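Local atomic coordinates of lombricine kinase (PDB entry 3JPZ), a protein that catalyses the reversible transfer of a phosphoryl group from ATP to the guanidino group of lombricine, as a member of the phosphagen kinase family. Residues P12-H17 with P50-F55; C19-H24 with I59-G64. All blocks are in the same frame, centred on the assembly; numbering follows the deposited sequence.

Both contacts lie in the small N-terminal domain of this phosphagen kinase, their segments alternating along the chain and their centres about 9 Å apart. Contact 1 sets the loop 12-17 against the end of helix 44-53; it is partly buried and borders the second subunit. Contact 2, largely buried and nearer the centre of the chain, joins the short helix 20-24 to the loop 59-64. Side-chain hydrogen bonds and an aromatic pair dominate the first, whereas the second relies on one backbone bond and aliphatic packing. Ser51 meets both Cys19 and Val21, and Tyr14 also packs on Cys19, so the two contacts are continuous.

Contact 1 (P12-H17 with P50-F55); sequences PDYANH and PSVDNF. With NO3 (nitrate ion), chain D.
His17 and Tyr14 reach across to the C-terminal end of helix 44-53 from the two ends of a type II beta turn, Tyr14 to His17, which lies in the loop between helices 7-10 and 20-24 of the N-terminal domain. Asn16 takes the left-handed backbone conformation (phi 71°) that such a turn needs at its third position, one that asparagine tolerates well.

Two side-chain hydrogen bonds cross the contact. In His17 CG is anti to the carbonyl carbon (chi1 -80°), which swings the ring toward helix 44-53, and NE2 donates to the carbonyl O of Val52 at 2.6 Å, with the acceptor in the imidazole plane. ND1 donates to Ala15 O within the turn at 3.0 Å, so both ring nitrogens are used as donors and the ring is fixed against rotation. In one of the two conformers of Ser51, Tyr14 OH donates to Ser51 OG at 2.7 Å, and that OG is also hydrogen-bonded to Ile48 O one turn back; the bond is doubtful in the other. Asp13 OD1 accepts from the backbone N of Ala15, an Asx turn. Asn54 ND2 donates to O1 of a nitrate ion, probably from the crystallisation liquor, at 3.0 Å.

Phe55 lies over one face of the imidazole, its ring tilted 35° from it, and CE1 of His17 comes to 3.2 Å from Phe55 CE2. Trp198 of the second subunit packs on Phe55.

Val52, beta-branched and compact, meets the proline ring at about a right angle, with Val52 CG2 3.8 Å from Pro12 CG.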
loop_
_atom_site.group_PDB
_atom_site.type_symbol
_atom_site.label_atom_id
_atom_site.label_comp_id
_atom_site.label_asym_id
_atom_site.label_seq_id
_atom_site.Cartn_x
_atom_site.Cartn_y
_atom_site.Cartn_z
ATOM N N PRO A 12 -12.020 -11.682 -9.046
ATOM C CA PRO A 12 -10.828 -12.133 -8.328
ATOM C C PRO A 12 -10.674 -13.639 -8.392
ATOM O O PRO A 12 -11.664 -14.346 -8.520
ATOM C CB PRO A 12 -11.101 -11.700 -6.886
ATOM C CG PRO A 12 -12.032 -10.536 -7.014
ATOM C CD PRO A 12 -12.877 -10.819 -8.218
ATOM N N ASP A 13 -9.436 -14.105 -8.309
ATOM C CA ASP A 13 -9.146 -15.518 -8.170
ATOM C C ASP A 13 -8.955 -15.791 -6.691
ATOM O O ASP A 13 -7.933 -15.429 -6.107
ATOM C CB ASP A 13 -7.876 -15.886 -8.945
ATOM C CG ASP A 13 -7.524 -17.350 -8.816
ATOM O OD1 ASP A 13 -8.265 -18.078 -8.119
ATOM O OD2 ASP A 13 -6.514 -17.774 -9.416
ATOM N N TYR A 14 -9.950 -16.414 -6.080
ATOM C CA TYR A 14 -9.929 -16.623 -4.646
ATOM C C TYR A 14 -9.310 -17.971 -4.290
ATOM O O TYR A 14 -9.415 -18.423 -3.160
ATOM C CB TYR A 14 -11.337 -16.490 -4.062
ATOM C CG TYR A 14 -11.753 -15.042 -3.895
ATOM C CD1 TYR A 14 -12.774 -14.491 -4.653
ATOM C CD2 TYR A 14 -11.090 -14.217 -2.994
ATOM C CE1 TYR A 14 -13.142 -13.158 -4.498
ATOM C CE2 TYR A 14 -11.447 -12.884 -2.839
ATOM C CZ TYR A 14 -12.469 -12.360 -3.592
ATOM O OH TYR A 14 -12.811 -11.027 -3.428
ATOM N N ALA A 15 -8.664 -18.603 -5.261
ATOM C CA ALA A 15 -7.956 -19.840 -4.997
ATOM C C ALA A 15 -6.903 -19.555 -3.945
ATOM O O ALA A 15 -6.150 -18.580 -4.048
ATOM C CB ALA A 15 -7.315 -20.383 -6.273
ATOM N N ASN A 16 -6.885 -20.385 -2.909
ATOM C CA ASN A 16 -5.870 -20.298 -1.867
ATOM C C ASN A 16 -6.057 -19.065 -0.983
ATOM O O ASN A 16 -5.134 -18.638 -0.295
ATOM C CB ASN A 16 -4.473 -20.304 -2.495
ATOM C CG ASN A 16 -4.206 -21.558 -3.313
ATOM O OD1 ASN A 16 -4.093 -22.663 -2.769
ATOM N ND2 ASN A 16 -4.097 -21.394 -4.628
ATOM N N HIS A 17 -7.259 -18.500 -1.014
ATOM C CA HIS A 17 -7.608 -17.371 -0.158
ATOM C C HIS A 17 -8.493 -17.834 0.988
ATOM O O HIS A 17 -9.545 -18.432 0.767
ATOM C CB HIS A 17 -8.350 -16.297 -0.951
ATOM C CG HIS A 17 -7.459 -15.412 -1.759
ATOM N ND1 HIS A 17 -6.711 -15.874 -2.820
ATOM C CD2 HIS A 17 -7.209 -14.084 -1.672
ATOM C CE1 HIS A 17 -6.037 -14.869 -3.350
ATOM N NE2 HIS A 17 -6.321 -13.772 -2.671
ATOM N N PRO A 50 -9.000 -5.649 -0.300
ATOM C CA PRO A 50 -8.205 -6.333 0.726
ATOM C C PRO A 50 -8.337 -7.853 0.653
ATOM O O PRO A 50 -7.370 -8.577 0.902
ATOM C CB PRO A 50 -8.806 -5.824 2.037
ATOM C CG PRO A 50 -9.422 -4.512 1.685
ATOM C CD PRO A 50 -9.914 -4.652 0.279
ATOM N N SER A 51 -9.539 -8.306 0.314
ATOM C CA SER A 51 -9.838 -9.734 0.253
ATOM C C SER A 51 -9.037 -10.432 -0.844
ATOM O O SER A 51 -8.792 -11.633 -0.775
ATOM C CB SER A 51 -11.334 -9.956 0.022
ATOM O OG SER A 51 -11.693 -9.690 -1.321
ATOM N N VAL A 52 -8.616 -9.676 -1.847
ATOM C CA VAL A 52 -7.851 -10.238 -2.939
ATOM C C VAL A 52 -6.350 -10.246 -2.622
ATOM O O VAL A 52 -5.678 -11.259 -2.842
ATOM C CB VAL A 52 -8.120 -9.465 -4.250
ATOM C CG1 VAL A 52 -7.574 -10.232 -5.451
ATOM C CG2 VAL A 52 -9.609 -9.213 -4.416
ATOM N N ASP A 53 -5.837 -9.130 -2.099
ATOM C CA ASP A 53 -4.404 -8.973 -1.819
ATOM C C ASP A 53 -3.903 -9.941 -0.757
ATOM O O ASP A 53 -2.786 -10.463 -0.844
ATOM C CB ASP A 53 -4.107 -7.561 -1.326
ATOM C CG ASP A 53 -4.438 -6.495 -2.353
ATOM O OD1 ASP A 53 -4.217 -6.725 -3.558
ATOM O OD2 ASP A 53 -4.918 -5.421 -1.947
ATOM N N ASN A 54 -4.731 -10.146 0.258
ATOM C CA ASN A 54 -4.369 -10.950 1.407
ATOM C C ASN A 54 -4.864 -12.373 1.196
ATOM O O ASN A 54 -6.041 -12.593 0.931
ATOM C CB ASN A 54 -4.981 -10.337 2.673
ATOM C CG ASN A 54 -4.474 -10.990 3.952
ATOM O OD1 ASN A 54 -3.706 -11.946 3.912
ATOM N ND2 ASN A 54 -4.911 -10.470 5.093
ATOM N N PHE A 55 -3.957 -13.336 1.298
ATOM C CA PHE A 55 -4.292 -14.723 1.022
ATOM C C PHE A 55 -4.737 -15.469 2.278
ATOM O O PHE A 55 -5.306 -16.561 2.193
ATOM C CB PHE A 55 -3.100 -15.440 0.381
ATOM C CG PHE A 55 -2.971 -15.207 -1.099
ATOM C CD1 PHE A 55 -2.639 -13.951 -1.593
ATOM C CD2 PHE A 55 -3.148 -16.250 -1.997
ATOM C CE1 PHE A 55 -2.506 -13.736 -2.956
ATOM C CE2 PHE A 55 -3.020 -16.043 -3.365
ATOM C CZ PHE A 55 -2.693 -14.779 -3.843
HETATM N N NO3 D . -7.475 -7.893 5.485
HETATM O O1 NO3 D . -6.142 -7.694 5.125
HETATM O O2 NO3 D . -8.393 -8.343 4.527
HETATM O O3 NO3 D . -7.885 -7.647 6.799
#

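Contact 2 (C19-H24 with I59-G64); sequences CVVGRH and IGLIAG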
loop_
_atom_site.group_PDB
_atom_site.type_symbol
_atom_site.label_atom_id
_atom_site.label_comp_id
_atom_site.label_asym_id
_atom_site.label_seq_id
_atom_site.Cartn_x
_atom_site.Cartn_y
_atom_site.Cartn_z
ATOM N N CYS A 19 -9.926 -15.746 2.918
ATOM C CA CYS A 19 -10.758 -14.578 3.229
ATOM C C CYS A 19 -12.250 -14.906 3.270
ATOM O O CYS A 19 -12.758 -15.662 2.449
ATOM C CB CYS A 19 -10.518 -13.461 2.213
ATOM S SG CYS A 19 -10.921 -13.920 0.512
ATOM N N VAL A 20 -12.958 -14.299 4.213
ATOM C CA VAL A 20 -14.402 -14.461 4.314
ATOM C C VAL A 20 -15.101 -14.025 3.029
ATOM O O VAL A 20 -16.034 -14.681 2.563
ATOM C CB VAL A 20 -14.959 -13.632 5.479
ATOM C CG1 VAL A 20 -16.471 -13.732 5.526
ATOM C CG2 VAL A 20 -14.338 -14.090 6.795
ATOM N N VAL A 21 -14.638 -12.925 2.449
ATOM C CA VAL A 21 -15.308 -12.364 1.279
ATOM C C VAL A 21 -15.351 -13.390 0.160
ATOM O O VAL A 21 -16.362 -13.521 -0.527
ATOM C CB VAL A 21 -14.614 -11.099 0.771
ATOM C CG1 VAL A 21 -15.095 -10.745 -0.628
ATOM C CG2 VAL A 21 -14.858 -9.945 1.728
ATOM N N GLY A 22 -14.252 -14.124 0.001
ATOM C CA GLY A 22 -14.105 -15.080 -1.081
ATOM C C GLY A 22 -15.021 -16.284 -0.990
ATOM O O GLY A 22 -15.241 -16.973 -1.979
ATOM N N ARG A 23 -15.548 -16.548 0.198
ATOM C CA ARG A 23 -16.469 -17.663 0.383
ATOM C C ARG A 23 -17.910 -17.247 0.134
ATOM O O ARG A 23 -18.792 -18.099 0.052
ATOM C CB ARG A 23 -16.336 -18.246 1.784
ATOM C CG ARG A 23 -15.157 -19.193 1.928
ATOM C CD ARG A 23 -15.219 -19.946 3.242
ATOM N NE ARG A 23 -15.205 -19.051 4.396
ATOM C CZ ARG A 23 -14.105 -18.526 4.931
ATOM N NH1 ARG A 23 -12.914 -18.794 4.414
ATOM N NH2 ARG A 23 -14.194 -17.726 5.987
ATOM N N HIS A 24 -18.140 -15.942 0.013
ATOM C CA HIS A 24 -19.485 -15.416 -0.229
ATOM C C HIS A 24 -19.622 -14.690 -1.566
ATOM O O HIS A 24 -20.722 -14.578 -2.106
ATOM C CB HIS A 24 -19.899 -14.486 0.911
ATOM C CG HIS A 24 -19.992 -15.171 2.239
ATOM N ND1 HIS A 24 -21.026 -16.023 2.566
ATOM C CD2 HIS A 24 -19.178 -15.137 3.320
ATOM C CE1 HIS A 24 -20.846 -16.484 3.790
ATOM N NE2 HIS A 24 -19.733 -15.960 4.271
ATOM N N ILE A 59 -11.240 -10.984 6.845
ATOM C CA ILE A 59 -12.555 -10.697 6.309
ATOM C C ILE A 59 -12.372 -10.266 4.869
ATOM O O ILE A 59 -12.910 -10.872 3.964
ATOM C CB ILE A 59 -13.264 -9.572 7.071
ATOM C CG1 ILE A 59 -13.390 -9.920 8.554
ATOM C CG2 ILE A 59 -14.626 -9.338 6.472
ATOM C CD1 ILE A 59 -14.065 -8.832 9.374
ATOM N N GLY A 60 -11.599 -9.204 4.674
ATOM C CA GLY A 60 -11.252 -8.734 3.346
ATOM C C GLY A 60 -12.230 -7.730 2.770
ATOM O O GLY A 60 -12.074 -7.283 1.632
ATOM N N LEU A 61 -13.250 -7.387 3.545
ATOM C CA LEU A 61 -14.273 -6.453 3.092
ATOM C C LEU A 61 -14.176 -5.153 3.870
ATOM O O LEU A 61 -14.058 -5.159 5.086
ATOM C CB LEU A 61 -15.665 -7.057 3.273
ATOM C CG LEU A 61 -16.827 -6.175 2.822
ATOM C CD1 LEU A 61 -16.750 -5.952 1.320
ATOM C CD2 LEU A 61 -18.164 -6.792 3.210
ATOM N N ILE A 62 -14.245 -4.029 3.169
ATOM C CA ILE A 62 -14.176 -2.740 3.836
ATOM C C ILE A 62 -15.011 -1.696 3.098
ATOM O O ILE A 62 -15.038 -1.654 1.875
ATOM C CB ILE A 62 -12.720 -2.269 3.971
ATOM C CG1 ILE A 62 -12.652 -1.001 4.824
ATOM C CG2 ILE A 62 -12.109 -2.053 2.594
ATOM C CD1 ILE A 62 -11.284 -0.721 5.407
ATOM N N ALA A 63 -15.727 -0.877 3.856
ATOM C CA ALA A 63 -16.561 0.155 3.265
ATOM C C ALA A 63 -15.707 1.335 2.874
ATOM O O ALA A 63 -14.866 1.793 3.647
ATOM C CB ALA A 63 -17.653 0.584 4.248
ATOM N N GLY A 64 -15.907 1.818 1.657
ATOM C CA GLY A 64 -15.314 3.076 1.260
ATOM C C GLY A 64 -16.102 4.226 1.858
ATOM O O GLY A 64 -15.583 5.328 2.043
#
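Val21 turns CG2 anti to its carbonyl carbon and CG1 anti to its backbone N (chi1 165°), and this places CG2 against Leu61, whose CB points toward the helix while CG, anti to the backbone N, carries the branch onward. These residues join the first turn of the short, weakly bonded helix 20-24 to the loop 59-64 in the N-terminal domain of the phosphagen kinase fold. The two side chains cross at about a right angle, and the packing is tight: Val21 CG2 stands 3.4 Å from Leu61 CB, closer than usual for two carbons.

The polar link is made by backbone alone. Near the start of a helix the N-H groups lack carbonyl partners from a preceding turn, and here the amide of Val21 donates to Ile59 O at 3.1 Å, arriving nearly in line with the C=O bond (161° at the oxygen). The same oxygen also meets Val21 CG2 at 3.1 Å, so the methyl sits close beside the accepting oxygen.

Glycine suits position 60 for two reasons. Its backbone angles (phi 90°) would jam a beta carbon against the preceding carbonyl oxygen, and such a carbon would also point at Cys19 and Val21. Val21 CG2 lies 3.6 Å from Gly60 C.

The CB of Ile59 is directed away from helix 20-24; its side chain packs on Val79 and Lys83 of helix 73-83, and CG2 still meets Val20, while Leu61 reaches Phe76 of helix 73-83; long aliphatic groups thus bridge the loop to a second helix. Val20 rests beside Ile59 more loosely, its CB 4.4 Å from Ile59 CG2.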